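Long-range contacts in muconate cycloisomerase (Azorhizobium caulinodans, PDB 3MY9), which is a member of the enolase superfamily, with a barrel domain that binds magnesium ions: residues M154-V158 against E187-I192; A268-K272 against L285-A289. One frame throughout, in Å; residues are numbered along the deposited sequence.

Contact 1: residues M154-V158 against E187-I192; sequences MRAMV and EFGERI
Met-154 meets Phe-188 twice, at the start and at the end of its side chain. Its CB lies 3.8 Å from CZ of the Phe-188 ring. Farther out, the bend at chi3 (74°) turns the methyl CE back along the same ring, to 3.8 Å from CE2 of Phe-188, and within van der Waals range of CD1 of Ile-192. SD of Met-154 is 5.4 Å from the ring centroid of Phe-188, an oblique Met-aromatic contact. Arg-155 offers polarity at the exposed margin: its NH1 donates to OE2 of Glu-187 over 3.0 Å, with an N-H...O angle of 152°. The bond lies nearly in the guanidinium plane and uses the syn lone pair of OE2. Only this one bond joins the two groups across the contact, and their planes, 46° apart, are not in the flat two-bond arrangement. Arg-155 has a second carboxylate partner, Glu-152, which forms a salt bridge with its NH2. Meanwhile CG of Glu-187 sits over the centre of the Phe-188 ring, 4.0 Å above its plane. Val-158 closes the row, with CG2 3.7 Å from CG2 of Ile-192 and also against CE1 of Phe-188, while its CG1 lies 3.8 Å from NH2 of Arg-191. The contact thus joins the ends of helices 147-157 and 174-188, packed side by side on the barrel domain of the enolase superfamily, and the turn into strand 193-197. On the sheet side, Phe-165 of strand 164-168 touches Met-154, Val-158 and Ile-192, and Ile-142 of strand 135-142 packs on Met-154.

Contact 2: residues A268-K272 against L285-A289; sequences AISVK and LMAIA
Val-271 and Met-286 cross at about a right angle just past the end of strand 268-270, which packs on helix 279-292 in the enolase-superfamily barrel domain. The helix follows after short helix 273-276, and the pair forms the first strand and the helix of a beta-alpha-beta crossover whose second, parallel strand is 296-297. The axes of strand 268-270 and helix 285-289 run antiparallel (168°) and approach to 10.4 Å, a separation bridged entirely by apolar side chains, with no hydrogen bond between the segments. CG1 of Val-271 comes to 3.5 Å from SD of Met-286 and 4.0 Å from its CG. Bends at chi2 (-54°) and chi3 fold the methionine back, bringing its sulfur to the strand although its CB does not head there. Ile-269 and Leu-285 point at each other tip to tip; their terminal methyls are modelled too close together, so the exact spacing is doubtful. CD1 of Ile-269 also lies 4.2 Å from CB of Ala-289, one helical turn after Leu-285, and Leu-257 of helix 254-263 touches both Ile-269 and Leu-285. Ser-270 points away from the helix, and Lys-272 curls back beside it. NZ of Lys-272 forms a salt bridge with Asp-248, a magnesium ligand, and donates to OG of Ser-270 at 3.2 Å. The same NZ reaches O of Ser-270 over 3.0 Å, approaching from above the carbonyl plane, 38° out of it.

Both contacts belong to the enolase C-terminal domain-like region and come in series along the chain, contact 1 closing before contact 2 opens. Their centres are 29 Å apart and their nearest atoms about 16 Å, so they do not touch. Strands 193-197, 222-223 and 245-247 lead across the parallel part of the mixed sheet from the end of contact 1 to strand 268-270 of contact 2. Contact 1 is peripheral, its centre about 25 Å from the chain centre, and partly buried. Contact 2 is fully buried, its centre about 12 Å from that of the chain, and the Ile-269 side chain is about 11 Å from a bound magnesium ion; Glu-223 and Asp-248 belong to one magnesium site.

Contact 1: residues M154-V158 against E187-I192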
ATOM      1  N   MET A 154       3.602 -28.367 -39.204  1.00 63.38           N
ATOM      2  CA  MET A 154       4.763 -28.138 -38.330  1.00 61.64           C
ATOM      3  C   MET A 154       5.938 -29.016 -38.753  1.00 64.32           C
ATOM      4  O   MET A 154       7.084 -28.568 -38.788  1.00 64.48           O
ATOM      5  CB  MET A 154       4.404 -28.435 -36.861  1.00 58.43           C
ATOM      6  CG  MET A 154       3.413 -27.446 -36.277  1.00 55.01           C
ATOM      7  SD  MET A 154       2.904 -27.758 -34.566  1.00 43.72           S
ATOM      8  CE  MET A 154       4.419 -27.235 -33.799  1.00 45.07           C
ATOM      9  N   ARG A 155       5.639 -30.268 -39.075  1.00 66.83           N
ATOM     10  CA  ARG A 155       6.667 -31.231 -39.500  1.00 70.25           C
ATOM     11  C   ARG A 155       7.473 -30.746 -40.702  1.00 71.48           C
ATOM     12  O   ARG A 155       8.667 -31.014 -40.795  1.00 72.76           O
ATOM     13  CB  ARG A 155       6.042 -32.600 -39.825  1.00 72.58           C
ATOM     14  CG  ARG A 155       6.666 -33.763 -39.058  1.00 75.97           C
ATOM     15  CD  ARG A 155       5.811 -34.243 -37.853  1.00 77.10           C
ATOM     16  NE  ARG A 155       4.787 -35.213 -38.267  1.00 79.95           N
ATOM     17  CZ  ARG A 155       4.291 -36.214 -37.527  1.00 80.08           C
ATOM     18  NH1 ARG A 155       4.713 -36.464 -36.284  1.00 77.42           N
ATOM     19  NH2 ARG A 155       3.360 -37.000 -38.061  1.00 81.32           N
ATOM     20  N   ALA A 156       6.812 -30.049 -41.623  1.00 71.93           N
ATOM     21  CA  ALA A 156       7.481 -29.452 -42.785  1.00 72.86           C
ATOM     22  C   ALA A 156       8.117 -28.094 -42.463  1.00 70.47           C
ATOM     23  O   ALA A 156       9.160 -27.742 -43.011  1.00 72.17           O
ATOM     24  CB  ALA A 156       6.495 -29.296 -43.931  1.00 74.38           C
ATOM     25  N   MET A 157       7.487 -27.318 -41.587  1.00 67.14           N
ATOM     26  CA  MET A 157       7.882 -25.913 -41.384  1.00 64.44           C
ATOM     27  C   MET A 157       9.100 -25.712 -40.473  1.00 62.04           C
ATOM     28  O   MET A 157       9.888 -24.776 -40.657  1.00 60.36           O
ATOM     29  CB  MET A 157       6.709 -25.115 -40.821  1.00 63.07           C
ATOM     30  CG  MET A 157       5.597 -24.897 -41.822  1.00 65.21           C
ATOM     31  SD  MET A 157       4.212 -23.963 -41.137  1.00 64.97           S
ATOM     32  CE  MET A 157       3.652 -23.424 -42.755  1.00 68.68           C
ATOM     33  N   VAL A 158       9.240 -26.571 -39.472  1.00 60.68           N
ATOM     34  CA  VAL A 158      10.375 -26.467 -38.571  1.00 59.86           C
ATOM     35  C   VAL A 158      11.714 -26.703 -39.310  1.00 61.79           C
ATOM     36  O   VAL A 158      12.634 -25.894 -39.174  1.00 61.59           O
ATOM     37  CB  VAL A 158      10.184 -27.348 -37.333  1.00 58.88           C
ATOM     38  CG1 VAL A 158      11.449 -27.396 -36.498  1.00 58.90           C
ATOM     39  CG2 VAL A 158       9.015 -26.799 -36.500  1.00 56.73           C
ATOM     40  N   GLU A 187       7.838 -34.122 -29.699  1.00 59.26           N
ATOM     41  CA  GLU A 187       8.584 -34.157 -30.954  1.00 61.20           C
ATOM     42  C   GLU A 187       9.617 -33.042 -31.100  1.00 60.29           C
ATOM     43  O   GLU A 187      10.740 -33.268 -31.589  1.00 61.94           O
ATOM     44  CB  GLU A 187       7.635 -34.049 -32.134  1.00 62.11           C
ATOM     45  CG  GLU A 187       8.388 -34.111 -33.488  1.00 64.85           C
ATOM     46  CD  GLU A 187       7.595 -34.777 -34.570  1.00 66.96           C
ATOM     47  OE1 GLU A 187       8.135 -34.931 -35.706  1.00 70.17           O
ATOM     48  OE2 GLU A 187       6.436 -35.159 -34.271  1.00 67.83           O
ATOM     49  N   PHE A 188       9.211 -31.837 -30.722  1.00 57.54           N
ATOM     50  CA  PHE A 188       9.964 -30.637 -31.035  1.00 57.03           C
ATOM     51  C   PHE A 188      10.771 -30.082 -29.870  1.00 56.88           C
ATOM     52  O   PHE A 188      11.730 -29.358 -30.086  1.00 56.33           O
ATOM     53  CB  PHE A 188       9.009 -29.570 -31.554  1.00 55.38           C
ATOM     54  CG  PHE A 188       8.327 -29.944 -32.855  1.00 56.33           C
ATOM     55  CD1 PHE A 188       9.046 -29.984 -34.042  1.00 56.97           C
ATOM     56  CD2 PHE A 188       6.962 -30.206 -32.896  1.00 53.99           C
ATOM     57  CE1 PHE A 188       8.417 -30.319 -35.233  1.00 59.99           C
ATOM     58  CE2 PHE A 188       6.329 -30.511 -34.076  1.00 55.24           C
ATOM     59  CZ  PHE A 188       7.046 -30.587 -35.244  1.00 58.75           C
ATOM     60  N   GLY A 189      10.366 -30.390 -28.634  1.00 57.43           N
ATOM     61  CA  GLY A 189      11.046 -29.861 -27.462  1.00 57.52           C
ATOM     62  C   GLY A 189      11.145 -28.356 -27.555  1.00 56.92           C
ATOM     63  O   GLY A 189      10.142 -27.696 -27.811  1.00 56.07           O
ATOM     64  N   GLU A 190      12.353 -27.819 -27.380  1.00 58.51           N
ATOM     65  CA  GLU A 190      12.590 -26.372 -27.439  1.00 58.62           C
ATOM     66  C   GLU A 190      13.014 -25.885 -28.825  1.00 59.04           C
ATOM     67  O   GLU A 190      13.405 -24.723 -29.001  1.00 59.32           O
ATOM     68  CB  GLU A 190      13.652 -25.952 -26.413  1.00 59.94           C
ATOM     69  CG  GLU A 190      13.272 -26.168 -24.934  1.00 62.46           C
ATOM     70  CD  GLU A 190      14.508 -26.332 -24.036  1.00 70.04           C
ATOM     71  OE1 GLU A 190      15.333 -25.376 -23.966  1.00 72.41           O
ATOM     72  OE2 GLU A 190      14.659 -27.423 -23.407  1.00 74.17           O
ATOM     73  N   ARG A 191      12.910 -26.743 -29.824  1.00 59.17           N
ATOM     74  CA  ARG A 191      13.179 -26.316 -31.173  1.00 59.39           C
ATOM     75  C   ARG A 191      12.082 -25.392 -31.713  1.00 56.45           C
ATOM     76  O   ARG A 191      12.259 -24.781 -32.763  1.00 56.74           O
ATOM     77  CB  ARG A 191      13.355 -27.525 -32.082  1.00 61.75           C
ATOM     78  CG  ARG A 191      14.543 -28.415 -31.682  1.00 65.93           C
ATOM     79  CD  ARG A 191      14.312 -29.871 -32.105  1.00 69.79           C
ATOM     80  NE  ARG A 191      13.785 -29.939 -33.468  1.00 72.37           N
ATOM     81  CZ  ARG A 191      12.943 -30.864 -33.926  1.00 74.84           C
ATOM     82  NH1 ARG A 191      12.492 -31.845 -33.138  1.00 75.29           N
ATOM     83  NH2 ARG A 191      12.548 -30.807 -35.201  1.00 76.08           N
ATOM     84  N   ILE A 192      10.945 -25.327 -31.025  1.00 52.89           N
ATOM     85  CA  ILE A 192       9.898 -24.384 -31.374  1.00 50.20           C
ATOM     86  C   ILE A 192       9.706 -23.394 -30.242  1.00 47.70           C
ATOM     87  O   ILE A 192       9.825 -23.745 -29.074  1.00 46.70           O
ATOM     88  CB  ILE A 192       8.537 -25.063 -31.718  1.00 50.21           C
ATOM     89  CG1 ILE A 192       7.983 -25.838 -30.521  1.00 47.80           C
ATOM     90  CG2 ILE A 192       8.677 -25.968 -32.954  1.00 50.24           C
ATOM     91  CD1 ILE A 192       6.588 -26.296 -30.724  1.00 47.02           C
TER

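Contact 2: residues A268-K272 against L285-A289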
ATOM      1  N   ALA A 268       4.633  -8.709 -20.850  1.00 32.50           N
ATOM      2  CA  ALA A 268       4.917  -8.362 -22.272  1.00 33.13           C
ATOM      3  C   ALA A 268       3.631  -7.767 -22.826  1.00 33.32           C
ATOM      4  O   ALA A 268       2.561  -7.985 -22.254  1.00 33.24           O
ATOM      5  CB  ALA A 268       5.322  -9.607 -23.103  1.00 31.95           C
ATOM      6  N   ILE A 269       3.743  -6.962 -23.879  1.00 34.05           N
ATOM      7  CA  ILE A 269       2.571  -6.326 -24.473  1.00 35.05           C
ATOM      8  C   ILE A 269       2.598  -6.494 -25.990  1.00 36.73           C
ATOM      9  O   ILE A 269       3.662  -6.576 -26.593  1.00 36.89           O
ATOM     10  CB  ILE A 269       2.490  -4.838 -24.127  1.00 35.97           C
ATOM     11  CG1 ILE A 269       3.649  -4.059 -24.775  1.00 36.53           C
ATOM     12  CG2 ILE A 269       2.447  -4.606 -22.597  1.00 33.20           C
ATOM     13  CD1 ILE A 269       3.540  -2.608 -24.607  1.00 39.00           C
ATOM     14  N   SER A 270       1.435  -6.565 -26.620  1.00 38.99           N
ATOM     15  CA  SER A 270       1.388  -6.491 -28.084  1.00 41.00           C
ATOM     16  C   SER A 270       1.132  -5.047 -28.459  1.00 41.21           C
ATOM     17  O   SER A 270       0.252  -4.422 -27.904  1.00 39.89           O
ATOM     18  CB  SER A 270       0.287  -7.369 -28.647  1.00 41.86           C
ATOM     19  OG  SER A 270      -0.927  -7.016 -28.009  1.00 47.31           O
ATOM     20  N   VAL A 271       1.917  -4.534 -29.396  1.00 43.05           N
ATOM     21  CA  VAL A 271       1.832  -3.152 -29.833  1.00 45.67           C
ATOM     22  C   VAL A 271       0.978  -3.097 -31.101  1.00 48.17           C
ATOM     23  O   VAL A 271       1.270  -3.770 -32.092  1.00 49.35           O
ATOM     24  CB  VAL A 271       3.231  -2.551 -30.152  1.00 45.98           C
ATOM     25  CG1 VAL A 271       4.226  -2.882 -29.076  1.00 45.49           C
ATOM     26  CG2 VAL A 271       3.742  -3.086 -31.452  1.00 49.30           C
ATOM     27  N   LYS A 272      -0.094  -2.315 -31.035  1.00 50.54           N
ATOM     28  CA  LYS A 272      -1.050  -2.159 -32.127  1.00 52.25           C
ATOM     29  C   LYS A 272      -0.814  -0.788 -32.718  1.00 53.48           C
ATOM     30  O   LYS A 272      -1.237   0.191 -32.125  1.00 51.92           O
ATOM     31  CB  LYS A 272      -2.480  -2.211 -31.565  1.00 52.98           C
ATOM     32  CG  LYS A 272      -3.112  -3.588 -31.420  1.00 52.74           C
ATOM     33  CD  LYS A 272      -2.670  -4.319 -30.163  1.00 49.25           C
ATOM     34  CE  LYS A 272      -3.348  -3.759 -28.893  1.00 46.92           C
ATOM     35  NZ  LYS A 272      -2.752  -4.452 -27.725  1.00 42.52           N
ATOM     36  N   LEU A 285       5.408   4.351 -26.615  1.00 39.11           N
ATOM     37  CA  LEU A 285       4.894   3.238 -25.850  1.00 38.86           C
ATOM     38  C   LEU A 285       6.045   2.287 -25.506  1.00 37.48           C
ATOM     39  O   LEU A 285       6.245   1.914 -24.341  1.00 35.60           O
ATOM     40  CB  LEU A 285       3.837   2.496 -26.667  1.00 39.83           C
ATOM     41  CG  LEU A 285       3.091   1.335 -26.013  1.00 41.49           C
ATOM     42  CD1 LEU A 285       1.900   0.925 -26.857  1.00 43.86           C
ATOM     43  CD2 LEU A 285       4.009   0.164 -25.889  1.00 44.14           C
ATOM     44  N   MET A 286       6.818   1.909 -26.511  1.00 37.11           N
ATOM     45  CA  MET A 286       7.952   1.000 -26.272  1.00 36.94           C
ATOM     46  C   MET A 286       9.110   1.599 -25.412  1.00 37.95           C
ATOM     47  O   MET A 286       9.813   0.856 -24.747  1.00 39.06           O
ATOM     48  CB  MET A 286       8.422   0.391 -27.576  1.00 36.70           C
ATOM     49  CG  MET A 286       7.397  -0.635 -28.121  1.00 36.27           C
ATOM     50  SD  MET A 286       6.910  -1.946 -26.974  1.00 26.80           S
ATOM     51  CE  MET A 286       8.475  -2.673 -26.707  1.00 31.53           C
ATOM     52  N   ALA A 287       9.249   2.919 -25.319  1.00 38.28           N
ATOM     53  CA  ALA A 287      10.237   3.483 -24.383  1.00 38.40           C
ATOM     54  C   ALA A 287       9.841   3.187 -22.933  1.00 38.04           C
ATOM     55  O   ALA A 287      10.695   2.902 -22.098  1.00 37.28           O
ATOM     56  CB  ALA A 287      10.361   4.976 -24.566  1.00 39.28           C
ATOM     57  N   ILE A 288       8.544   3.279 -22.644  1.00 37.26           N
ATOM     58  CA  ILE A 288       8.032   2.940 -21.347  1.00 37.56           C
ATOM     59  C   ILE A 288       8.263   1.446 -21.056  1.00 36.74           C
ATOM     60  O   ILE A 288       8.744   1.094 -19.982  1.00 36.43           O
ATOM     61  CB  ILE A 288       6.541   3.231 -21.206  1.00 38.08           C
ATOM     62  CG1 ILE A 288       6.264   4.721 -21.347  1.00 41.21           C
ATOM     63  CG2 ILE A 288       6.035   2.740 -19.850  1.00 36.73           C
ATOM     64  CD1 ILE A 288       4.845   5.023 -21.651  1.00 42.62           C
ATOM     65  N   ALA A 289       7.917   0.604 -22.027  1.00 36.21           N
ATOM     66  CA  ALA A 289       7.964  -0.820 -21.877  1.00 36.30           C
ATOM     67  C   ALA A 289       9.411  -1.317 -21.697  1.00 36.96           C
ATOM     68  O   ALA A 289       9.639  -2.189 -20.874  1.00 37.24           O
ATOM     69  CB  ALA A 289       7.263  -1.524 -23.079  1.00 34.83           C
TER